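Pectate lyase 47 (Bacillus sp. TS-47, PDB 1VBL) cleaves pectate by beta-elimination as a calcium-binding, thermostable polysaccharide lyase of family 1, probably secreted to degrade plant pectin. Local coordinates at residues K105-P110 with P173-T178; R117-Q122 with N186-S191; R215-Y220 with Q226-A231. All blocks are in the same frame, centred on the assembly; numbering follows the deposited sequence.

Interaction 1 of 3, residues K105-P110 with P173-T178; sequences KEVEGP and PEWDPT
A small apolar cluster where the loop between helices 99-102 and 110-126 lies against the short strand 174-176 is centred on Val107, which meets Trp175 and Pro177. One methyl of the valine does most of the touching: Val107 CG2 sits 3.4 Å from the backbone oxygen of Trp175, Trp175 O, and 3.6 Å from Pro177 CD. With CG1 anti to the backbone N (chi1 177°), CG2 is left on the side that faces the strand and reaches both neighbours. The same methyl approaches the indole obliquely, 4.1 Å from Trp175 CD1. A beta-branched valine suits this place because its compact side chain sets one methyl against both the carbonyl of Trp175 and the ring of Pro177. Next to it the Lys105 carbonyl oxygen, Lys105 O, rests 3.6 Å from Pro177 CG. Strand 174-176 pairs antiparallel with strand 184-186, forming a small hairpin in the loops that project from the parallel beta-helix of this lyase family. Tyr93 and Tyr97 of helix 90-97 also pack on Val107, and Phe221 meets the Trp175 ring edge-to-face. At the end of the strand an Asx turn bends the chain: Asp176 OD1 takes Thr178 N at 2.9 Å from above the carboxylate plane and Thr178 OG1 at 2.8 Å through its syn lone pair, so a single oxygen grips both backbone and hydroxyl of the threonine.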
loop_
_atom_site.group_PDB
_atom_site.type_symbol
_atom_site.label_atom_id
_atom_site.label_comp_id
_atom_site.label_asym_id
_atom_site.label_seq_id
_atom_site.Cartn_x
_atom_site.Cartn_y
_atom_site.Cartn_z
ATOM N N LYS A 105 -8.775 -22.760 -18.439
ATOM C CA LYS A 105 -7.799 -22.590 -19.502
ATOM C C LYS A 105 -7.251 -21.172 -19.410
ATOM O O LYS A 105 -7.910 -20.277 -18.880
ATOM C CB LYS A 105 -8.448 -22.802 -20.874
ATOM C CG LYS A 105 -8.987 -24.209 -21.107
ATOM C CD LYS A 105 -7.879 -25.250 -21.022
ATOM C CE LYS A 105 -8.413 -26.646 -21.298
ATOM N NZ LYS A 105 -7.354 -27.683 -21.169
ATOM N N GLU A 106 -6.040 -20.980 -19.914
ATOM C CA GLU A 106 -5.404 -19.671 -19.911
ATOM C C GLU A 106 -6.313 -18.692 -20.653
ATOM O O GLU A 106 -6.781 -18.983 -21.756
ATOM C CB GLU A 106 -4.048 -19.753 -20.619
ATOM C CG GLU A 106 -3.311 -18.428 -20.730
ATOM C CD GLU A 106 -2.069 -18.526 -21.597
ATOM O OE1 GLU A 106 -1.157 -19.309 -21.252
ATOM O OE2 GLU A 106 -2.005 -17.820 -22.627
ATOM N N VAL A 107 -6.568 -17.538 -20.047
ATOM C CA VAL A 107 -7.415 -16.532 -20.676
ATOM C C VAL A 107 -6.674 -15.926 -21.861
ATOM O O VAL A 107 -5.595 -15.354 -21.703
ATOM C CB VAL A 107 -7.789 -15.416 -19.679
ATOM C CG1 VAL A 107 -8.614 -14.346 -20.374
ATOM C CG2 VAL A 107 -8.569 -16.010 -18.513
ATOM N N GLU A 108 -7.255 -16.062 -23.050
ATOM C CA GLU A 108 -6.642 -15.537 -24.266
ATOM C C GLU A 108 -7.687 -15.229 -25.329
ATOM O O GLU A 108 -8.855 -15.591 -25.193
ATOM C CB GLU A 108 -5.641 -16.544 -24.838
ATOM C CG GLU A 108 -6.225 -17.937 -25.056
ATOM C CD GLU A 108 -5.426 -18.762 -26.053
ATOM O OE1 GLU A 108 -5.501 -20.005 -25.991
ATOM O OE2 GLU A 108 -4.735 -18.167 -26.909
ATOM N N GLY A 109 -7.257 -14.563 -26.393
ATOM C CA GLY A 109 -8.180 -14.236 -27.462
ATOM C C GLY A 109 -8.372 -12.745 -27.648
ATOM O O GLY A 109 -7.931 -11.954 -26.819
ATOM N N PRO A 110 -9.047 -12.331 -28.729
ATOM C CA PRO A 110 -9.294 -10.916 -29.018
ATOM C C PRO A 110 -9.912 -10.096 -27.883
ATOM O O PRO A 110 -9.517 -8.950 -27.671
ATOM C CB PRO A 110 -10.176 -10.962 -30.270
ATOM C CG PRO A 110 -10.827 -12.310 -30.201
ATOM C CD PRO A 110 -9.699 -13.191 -29.729
ATOM N N PRO A 173 -10.364 -5.081 -14.782
ATOM C CA PRO A 173 -9.677 -6.109 -13.999
ATOM C C PRO A 173 -9.472 -7.360 -14.836
ATOM O O PRO A 173 -10.290 -7.687 -15.695
ATOM C CB PRO A 173 -10.640 -6.377 -12.843
ATOM C CG PRO A 173 -11.417 -5.112 -12.726
ATOM C CD PRO A 173 -11.656 -4.738 -14.165
ATOM N N GLU A 174 -8.378 -8.057 -14.570
ATOM C CA GLU A 174 -8.057 -9.287 -15.268
ATOM C C GLU A 174 -8.706 -10.462 -14.541
ATOM O O GLU A 174 -8.679 -10.531 -13.313
ATOM C CB GLU A 174 -6.541 -9.471 -15.290
ATOM C CG GLU A 174 -6.071 -10.866 -15.635
ATOM C CD GLU A 174 -4.610 -11.074 -15.279
ATOM O OE1 GLU A 174 -3.746 -10.410 -15.887
ATOM O OE2 GLU A 174 -4.328 -11.894 -14.381
ATOM N N TRP A 175 -9.309 -11.374 -15.293
ATOM C CA TRP A 175 -9.909 -12.553 -14.679
ATOM C C TRP A 175 -8.884 -13.674 -14.755
ATOM O O TRP A 175 -8.331 -13.943 -15.819
ATOM C CB TRP A 175 -11.183 -12.987 -15.410
ATOM C CG TRP A 175 -11.632 -14.375 -15.017
ATOM C CD1 TRP A 175 -11.653 -15.490 -15.811
ATOM C CD2 TRP A 175 -12.088 -14.795 -13.725
ATOM N NE1 TRP A 175 -12.093 -16.578 -15.092
ATOM C CE2 TRP A 175 -12.366 -16.180 -13.809
ATOM C CE3 TRP A 175 -12.287 -14.138 -12.504
ATOM C CZ2 TRP A 175 -12.833 -16.917 -12.716
ATOM C CZ3 TRP A 175 -12.752 -14.874 -11.416
ATOM C CH2 TRP A 175 -13.019 -16.249 -11.532
ATOM N N ASP A 176 -8.616 -14.312 -13.622
ATOM C CA ASP A 176 -7.666 -15.417 -13.582
ATOM C C ASP A 176 -8.389 -16.623 -12.996
ATOM O O ASP A 176 -8.576 -16.713 -11.786
ATOM C CB ASP A 176 -6.465 -15.073 -12.702
ATOM C CG ASP A 176 -5.410 -16.164 -12.708
ATOM O OD1 ASP A 176 -5.719 -17.290 -13.156
ATOM O OD2 ASP A 176 -4.274 -15.901 -12.262
ATOM N N PRO A 177 -8.809 -17.566 -13.851
ATOM C CA PRO A 177 -9.518 -18.757 -13.378
ATOM C C PRO A 177 -8.699 -19.694 -12.486
ATOM O O PRO A 177 -9.260 -20.557 -11.813
ATOM C CB PRO A 177 -9.964 -19.429 -14.675
ATOM C CG PRO A 177 -8.872 -19.064 -15.629
ATOM C CD PRO A 177 -8.648 -17.598 -15.316
ATOM N N THR A 178 -7.380 -19.524 -12.475
ATOM C CA THR A 178 -6.528 -20.384 -11.658
ATOM C C THR A 178 -6.022 -19.723 -10.377
ATOM O O THR A 178 -5.259 -20.331 -9.623
ATOM C CB THR A 178 -5.316 -20.898 -12.459
ATOM O OG1 THR A 178 -4.543 -19.788 -12.931
ATOM C CG2 THR A 178 -5.778 -21.725 -13.643
#

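Interaction 2 of 3, residues R117-Q122 with N186-S191; sequences RSQKKQ and NSEYDS. With CA (calcium ion), chain B.
Tyr189 sends its phenol between Gln119 and Gln122, two residues that lie about one turn apart on helix 110-126. Its OH comes within 2.8 Å of the backbone oxygen Gln119 O, which lies at the ring edge near the ring plane, though the angle there is poor for a hydrogen bond. The aliphatic part of Gln119 adds a contact of 3.5 Å from its CG to Tyr189 OH. Gln122 brings its extended chain obliquely past OH and CE2 of the phenol, its amide plane turned 68° from the ring, and Gln122 OE1 stands 3.7 Å from Tyr189 CE2. The polar link is indirect, through a water in the ring plane: it accepts from Tyr189 OH at 2.6 Å and donates to Gln122 OE1 at 2.7 Å. Gln122 OE1 also receives the backbone N of Tyr171, which with the water holds the amide's rotation, whereas the amide of Gln119 has its main polar partner in Arg115. Glutamine suits both places, since its methylenes can lie against the phenol while its amide makes these polar bonds. Within the tyrosine's own loop, Glu188 CB packs over one ring face. The next residue, Asp190, turns to the metal and binds the calcium ion through both oxygens, OD1 and OD2, each at 2.6 Å. The tyrosine thus ties a flanking helix to the aspartate-lined calcium site characteristic of pectate lyases.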
loop_
_atom_site.group_PDB
_atom_site.type_symbol
_atom_site.label_atom_id
_atom_site.label_comp_id
_atom_site.label_asym_id
_atom_site.label_seq_id
_atom_site.Cartn_x
_atom_site.Cartn_y
_atom_site.Cartn_z
ATOM N N ARG A 117 -5.558 -3.674 -23.798
ATOM C CA ARG A 117 -5.349 -2.342 -24.354
ATOM C C ARG A 117 -6.161 -1.305 -23.585
ATOM O O ARG A 117 -5.682 -0.201 -23.333
ATOM C CB ARG A 117 -5.709 -2.306 -25.846
ATOM C CG ARG A 117 -4.734 -3.071 -26.739
ATOM C CD ARG A 117 -4.992 -2.780 -28.221
ATOM N NE ARG A 117 -6.313 -3.231 -28.649
ATOM C CZ ARG A 117 -6.581 -4.454 -29.094
ATOM N NH1 ARG A 117 -5.615 -5.359 -29.182
ATOM N NH2 ARG A 117 -7.818 -4.774 -29.444
ATOM N N SER A 118 -7.385 -1.660 -23.207
ATOM C CA SER A 118 -8.236 -0.744 -22.452
ATOM C C SER A 118 -7.560 -0.425 -21.116
ATOM O O SER A 118 -7.534 0.725 -20.666
ATOM C CB SER A 118 -9.600 -1.385 -22.186
ATOM O OG SER A 118 -10.248 -1.733 -23.397
ATOM N N GLN A 119 -7.020 -1.465 -20.489
ATOM C CA GLN A 119 -6.338 -1.326 -19.208
ATOM C C GLN A 119 -5.105 -0.440 -19.354
ATOM O O GLN A 119 -4.852 0.433 -18.519
ATOM C CB GLN A 119 -5.923 -2.703 -18.688
ATOM C CG GLN A 119 -5.143 -2.660 -17.388
ATOM C CD GLN A 119 -4.181 -3.822 -17.262
ATOM O OE1 GLN A 119 -4.588 -4.985 -17.245
ATOM N NE2 GLN A 119 -2.891 -3.513 -17.183
ATOM N N LYS A 120 -4.333 -0.665 -20.414
ATOM C CA LYS A 120 -3.135 0.134 -20.645
ATOM C C LYS A 120 -3.466 1.614 -20.797
ATOM O O LYS A 120 -2.725 2.476 -20.321
ATOM C CB LYS A 120 -2.389 -0.346 -21.893
ATOM C CG LYS A 120 -1.159 0.491 -22.201
ATOM C CD LYS A 120 -0.475 0.051 -23.481
ATOM C CE LYS A 120 0.679 0.984 -23.823
ATOM N NZ LYS A 120 1.638 1.107 -22.688
ATOM N N LYS A 121 -4.577 1.915 -21.463
ATOM C CA LYS A 121 -4.965 3.306 -21.653
ATOM C C LYS A 121 -5.280 3.969 -20.312
ATOM O O LYS A 121 -4.929 5.127 -20.082
ATOM C CB LYS A 121 -6.177 3.413 -22.590
ATOM C CG LYS A 121 -6.492 4.849 -22.989
ATOM C CD LYS A 121 -7.576 4.936 -24.060
ATOM C CE LYS A 121 -7.934 6.387 -24.343
ATOM N NZ LYS A 121 -8.997 6.535 -25.379
ATOM N N GLN A 122 -5.938 3.242 -19.418
ATOM C CA GLN A 122 -6.247 3.828 -18.119
ATOM C C GLN A 122 -4.966 3.947 -17.298
ATOM O O GLN A 122 -4.729 4.964 -16.645
ATOM C CB GLN A 122 -7.280 2.988 -17.364
ATOM C CG GLN A 122 -7.527 3.486 -15.940
ATOM C CD GLN A 122 -8.777 2.901 -15.310
ATOM O OE1 GLN A 122 -9.063 1.714 -15.454
ATOM N NE2 GLN A 122 -9.523 3.736 -14.589
ATOM N N ASN A 186 -8.348 -9.643 -10.623
ATOM C CA ASN A 186 -7.207 -8.943 -10.057
ATOM C C ASN A 186 -6.970 -7.637 -10.789
ATOM O O ASN A 186 -7.029 -7.574 -12.022
ATOM C CB ASN A 186 -5.962 -9.829 -10.102
ATOM C CG ASN A 186 -6.092 -11.056 -9.208
ATOM O OD1 ASN A 186 -6.276 -10.937 -7.991
ATOM N ND2 ASN A 186 -6.004 -12.240 -9.808
ATOM N N SER A 187 -6.718 -6.590 -10.014
ATOM C CA SER A 187 -6.483 -5.268 -10.566
ATOM C C SER A 187 -5.027 -4.853 -10.452
ATOM O O SER A 187 -4.250 -5.462 -9.724
ATOM C CB SER A 187 -7.393 -4.254 -9.883
ATOM O OG SER A 187 -8.735 -4.488 -10.266
ATOM N N GLU A 188 -4.681 -3.791 -11.167
ATOM C CA GLU A 188 -3.308 -3.307 -11.237
ATOM C C GLU A 188 -2.926 -2.053 -10.455
ATOM O O GLU A 188 -1.762 -1.874 -10.107
ATOM C CB GLU A 188 -2.970 -3.078 -12.716
ATOM C CG GLU A 188 -1.709 -2.273 -12.987
ATOM C CD GLU A 188 -0.511 -3.142 -13.296
ATOM O OE1 GLU A 188 0.592 -2.584 -13.475
ATOM O OE2 GLU A 188 -0.671 -4.380 -13.368
ATOM N N TYR A 189 -3.894 -1.195 -10.162
ATOM C CA TYR A 189 -3.582 0.075 -9.522
ATOM C C TYR A 189 -3.565 0.185 -8.005
ATOM O O TYR A 189 -4.486 -0.261 -7.319
ATOM C CB TYR A 189 -4.511 1.150 -10.103
ATOM C CG TYR A 189 -4.671 1.021 -11.608
ATOM C CD1 TYR A 189 -3.552 1.002 -12.446
ATOM C CD2 TYR A 189 -5.931 0.851 -12.187
ATOM C CE1 TYR A 189 -3.681 0.806 -13.823
ATOM C CE2 TYR A 189 -6.071 0.653 -13.569
ATOM C CZ TYR A 189 -4.941 0.628 -14.376
ATOM O OH TYR A 189 -5.061 0.404 -15.732
ATOM N N ASP A 190 -2.494 0.801 -7.502
ATOM C CA ASP A 190 -2.311 1.050 -6.071
ATOM C C ASP A 190 -2.291 2.562 -5.890
ATOM O O ASP A 190 -1.982 3.293 -6.831
ATOM C CB ASP A 190 -0.961 0.527 -5.583
ATOM C CG ASP A 190 -0.635 -0.831 -6.122
ATOM O OD1 ASP A 190 -1.503 -1.725 -6.041
ATOM O OD2 ASP A 190 0.496 -1.007 -6.621
ATOM N N SER A 191 -2.589 3.039 -4.683
ATOM C CA SER A 191 -2.547 4.478 -4.440
ATOM C C SER A 191 -1.087 4.918 -4.534
ATOM O O SER A 191 -0.777 5.993 -5.043
ATOM C CB SER A 191 -3.123 4.807 -3.060
ATOM O OG SER A 191 -4.535 4.655 -3.068
HETATM CA CA CA B . 0.235 -3.639 -6.583
HETATM O O HOH W 1 -7.472 -0.356 -16.279
HETATM O O HOH W 2 -0.509 -3.306 -8.832
HETATM O O HOH W 3 2.837 -3.592 -6.867
HETATM O O HOH W 4 0.406 -6.126 -6.911
#

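Interaction 3 of 3, residues R215-Y220 with Q226-A231; sequences RSLGTY and QQHDGA. With CA (calcium ion), chain B.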
loop_
_atom_site.group_PDB
_atom_site.type_symbol
_atom_site.label_atom_id
_atom_site.label_comp_id
_atom_site.label_asym_id
_atom_site.label_seq_id
_atom_site.Cartn_x
_atom_site.Cartn_y
_atom_site.Cartn_z
ATOM N N ARG A 215 -17.618 -3.802 -1.544
ATOM C CA ARG A 215 -18.989 -4.267 -1.371
ATOM C C ARG A 215 -19.940 -3.682 -2.408
ATOM O O ARG A 215 -20.961 -4.285 -2.740
ATOM C CB ARG A 215 -19.470 -3.903 0.036
ATOM C CG ARG A 215 -18.519 -4.365 1.135
ATOM C CD ARG A 215 -17.132 -3.706 1.011
ATOM N NE ARG A 215 -16.065 -4.574 1.503
ATOM C CZ ARG A 215 -15.845 -5.812 1.065
ATOM N NH1 ARG A 215 -16.619 -6.337 0.123
ATOM N NH2 ARG A 215 -14.852 -6.527 1.567
ATOM N N SER A 216 -19.598 -2.507 -2.922
ATOM C CA SER A 216 -20.427 -1.833 -3.910
ATOM C C SER A 216 -20.009 -2.145 -5.344
ATOM O O SER A 216 -20.664 -1.705 -6.289
ATOM C CB SER A 216 -20.357 -0.322 -3.698
ATOM O OG SER A 216 -19.060 0.168 -4.003
ATOM N N LEU A 217 -18.925 -2.899 -5.503
ATOM C CA LEU A 217 -18.412 -3.234 -6.827
ATOM C C LEU A 217 -19.127 -4.403 -7.503
ATOM O O LEU A 217 -18.995 -4.604 -8.709
ATOM C CB LEU A 217 -16.907 -3.522 -6.750
ATOM C CG LEU A 217 -16.064 -2.410 -6.115
ATOM C CD1 LEU A 217 -14.584 -2.780 -6.184
ATOM C CD2 LEU A 217 -16.324 -1.091 -6.835
ATOM N N GLY A 218 -19.871 -5.179 -6.724
ATOM C CA GLY A 218 -20.598 -6.295 -7.298
ATOM C C GLY A 218 -19.841 -7.606 -7.362
ATOM O O GLY A 218 -18.749 -7.752 -6.808
ATOM N N THR A 219 -20.436 -8.568 -8.056
ATOM C CA THR A 219 -19.854 -9.890 -8.204
ATOM C C THR A 219 -20.054 -10.405 -9.625
ATOM O O THR A 219 -21.104 -10.188 -10.233
ATOM C CB THR A 219 -20.505 -10.884 -7.218
ATOM O OG1 THR A 219 -20.240 -10.463 -5.874
ATOM C CG2 THR A 219 -19.956 -12.287 -7.423
ATOM N N TYR A 220 -19.031 -11.068 -10.151
ATOM C CA TYR A 220 -19.080 -11.652 -11.486
ATOM C C TYR A 220 -18.355 -12.985 -11.433
ATOM O O TYR A 220 -17.334 -13.117 -10.755
ATOM C CB TYR A 220 -18.413 -10.737 -12.518
ATOM C CG TYR A 220 -19.145 -9.432 -12.728
ATOM C CD1 TYR A 220 -18.710 -8.260 -12.111
ATOM C CD2 TYR A 220 -20.297 -9.378 -13.514
ATOM C CE1 TYR A 220 -19.405 -7.063 -12.273
ATOM C CE2 TYR A 220 -21.000 -8.190 -13.681
ATOM C CZ TYR A 220 -20.549 -7.036 -13.058
ATOM O OH TYR A 220 -21.237 -5.857 -13.226
ATOM N N GLN A 226 -13.035 -7.473 -7.778
ATOM C CA GLN A 226 -11.932 -6.732 -7.176
ATOM C C GLN A 226 -11.271 -5.728 -8.117
ATOM O O GLN A 226 -10.344 -6.057 -8.859
ATOM C CB GLN A 226 -10.906 -7.730 -6.623
ATOM C CG GLN A 226 -11.516 -8.643 -5.564
ATOM C CD GLN A 226 -10.576 -9.721 -5.053
ATOM O OE1 GLN A 226 -10.921 -10.459 -4.129
ATOM N NE2 GLN A 226 -9.391 -9.823 -5.648
ATOM N N GLN A 227 -11.761 -4.495 -8.067
ATOM C CA GLN A 227 -11.242 -3.421 -8.901
ATOM C C GLN A 227 -10.130 -2.636 -8.214
ATOM O O GLN A 227 -9.543 -1.725 -8.804
ATOM C CB GLN A 227 -12.380 -2.482 -9.299
ATOM C CG GLN A 227 -13.374 -3.116 -10.263
ATOM C CD GLN A 227 -14.436 -2.136 -10.716
ATOM O OE1 GLN A 227 -15.444 -1.933 -10.038
ATOM N NE2 GLN A 227 -14.204 -1.509 -11.860
ATOM N N HIS A 228 -9.851 -2.981 -6.960
ATOM C CA HIS A 228 -8.785 -2.323 -6.210
ATOM C C HIS A 228 -7.604 -3.271 -6.122
ATOM O O HIS A 228 -7.745 -4.475 -6.335
ATOM C CB HIS A 228 -9.205 -2.019 -4.766
ATOM C CG HIS A 228 -10.325 -1.039 -4.642
ATOM N ND1 HIS A 228 -11.580 -1.400 -4.201
ATOM C CD2 HIS A 228 -10.371 0.294 -4.864
ATOM C CE1 HIS A 228 -12.351 -0.328 -4.156
ATOM N NE2 HIS A 228 -11.643 0.712 -4.553
ATOM N N ASP A 229 -6.435 -2.729 -5.820
ATOM C CA ASP A 229 -5.284 -3.577 -5.614
ATOM C C ASP A 229 -4.655 -3.112 -4.308
ATOM O O ASP A 229 -5.341 -3.052 -3.291
ATOM C CB ASP A 229 -4.291 -3.511 -6.772
ATOM C CG ASP A 229 -3.339 -4.700 -6.768
ATOM O OD1 ASP A 229 -3.789 -5.829 -6.477
ATOM O OD2 ASP A 229 -2.149 -4.520 -7.058
ATOM N N GLY A 230 -3.377 -2.758 -4.319
ATOM C CA GLY A 230 -2.754 -2.339 -3.075
ATOM C C GLY A 230 -2.949 -0.884 -2.684
ATOM O O GLY A 230 -3.260 -0.030 -3.515
ATOM N N ALA A 231 -2.787 -0.601 -1.397
ATOM C CA ALA A 231 -2.891 0.769 -0.919
ATOM C C ALA A 231 -1.484 1.326 -1.095
ATOM O O ALA A 231 -1.277 2.387 -1.684
ATOM C CB ALA A 231 -3.284 0.794 0.560
HETATM CA CA CA B . 0.235 -3.639 -6.583
HETATM O O HOH W 5 -18.378 -2.618 -10.485
HETATM O O HOH W 2 -0.509 -3.306 -8.832
HETATM O O HOH W 3 2.837 -3.592 -6.867
HETATM O O HOH W 4 0.406 -6.126 -6.911
#
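This is a buried van der Waals contact of a leucine with a glutamine and a histidine, spanned by one water, between two nearby lengths of a loop that projects from the parallel beta-helix of a family 1 polysaccharide lyase. The segments 215-220 and 226-231 flank a short hairpin, in which strand 219-220 of the first pairs antiparallel with strand 223-224, and Leu217 reaches across to Gln227 and His228. The two methyls of Leu217 divide the work. Leu217 CD1 lies 3.8 Å from Gln227 CB and 3.9 Å from His228 ND1, approaching the imidazole obliquely, while Leu217 CD2 comes to 3.4 Å from the amide oxygen Gln227 OE1. The leucine CG is anti to its carbonyl carbon (chi1 -54°), which turns the forked end toward the facing chain. A branched aliphatic residue suits this place, as it can touch the stem of a glutamine and an imidazole together. With an alanine here both methyls go, and their loss would probably open a gap beside Gln227 and the imidazole of His228.

Other polar partners lie outside the two segments: Gln227 NE2 donates to the backbone oxygen of Asp170, and His228 ND1 is hydrogen-bonded to Asp214. Further along the second segment, Asp229 binds the calcium ion through OD2, with Asp190 and Asp233 completing the protein ligands. Between the segments, the bridging water donates to Leu217 O at 2.7 Å and to Gln227 OE1 at 3.0 Å.

How the interactions relate
The three contacts gather on one side of the chain's centre, their own centres about 13 to 17 Å apart, among the loops that project from the beta-helix. Along the chain interactions 1 and 2 alternate, 105-110 and 117-122 preceding 173-178 and 186-191, whereas interaction 3 follows both. The hairpin of strands 174-176 and 184-186 joins interactions 1 and 2, with Glu174 O accepting from Asn186 N. Interactions 2 and 3 converge on the calcium ion: each supplies an aspartate, three metal-bound waters are common to them, and Asp190 OD1 also meets Gly230 N. Pro173 packs on Gln227, bringing interaction 1 against interaction 3, so the three contacts touch one another and two of them reach the metal site.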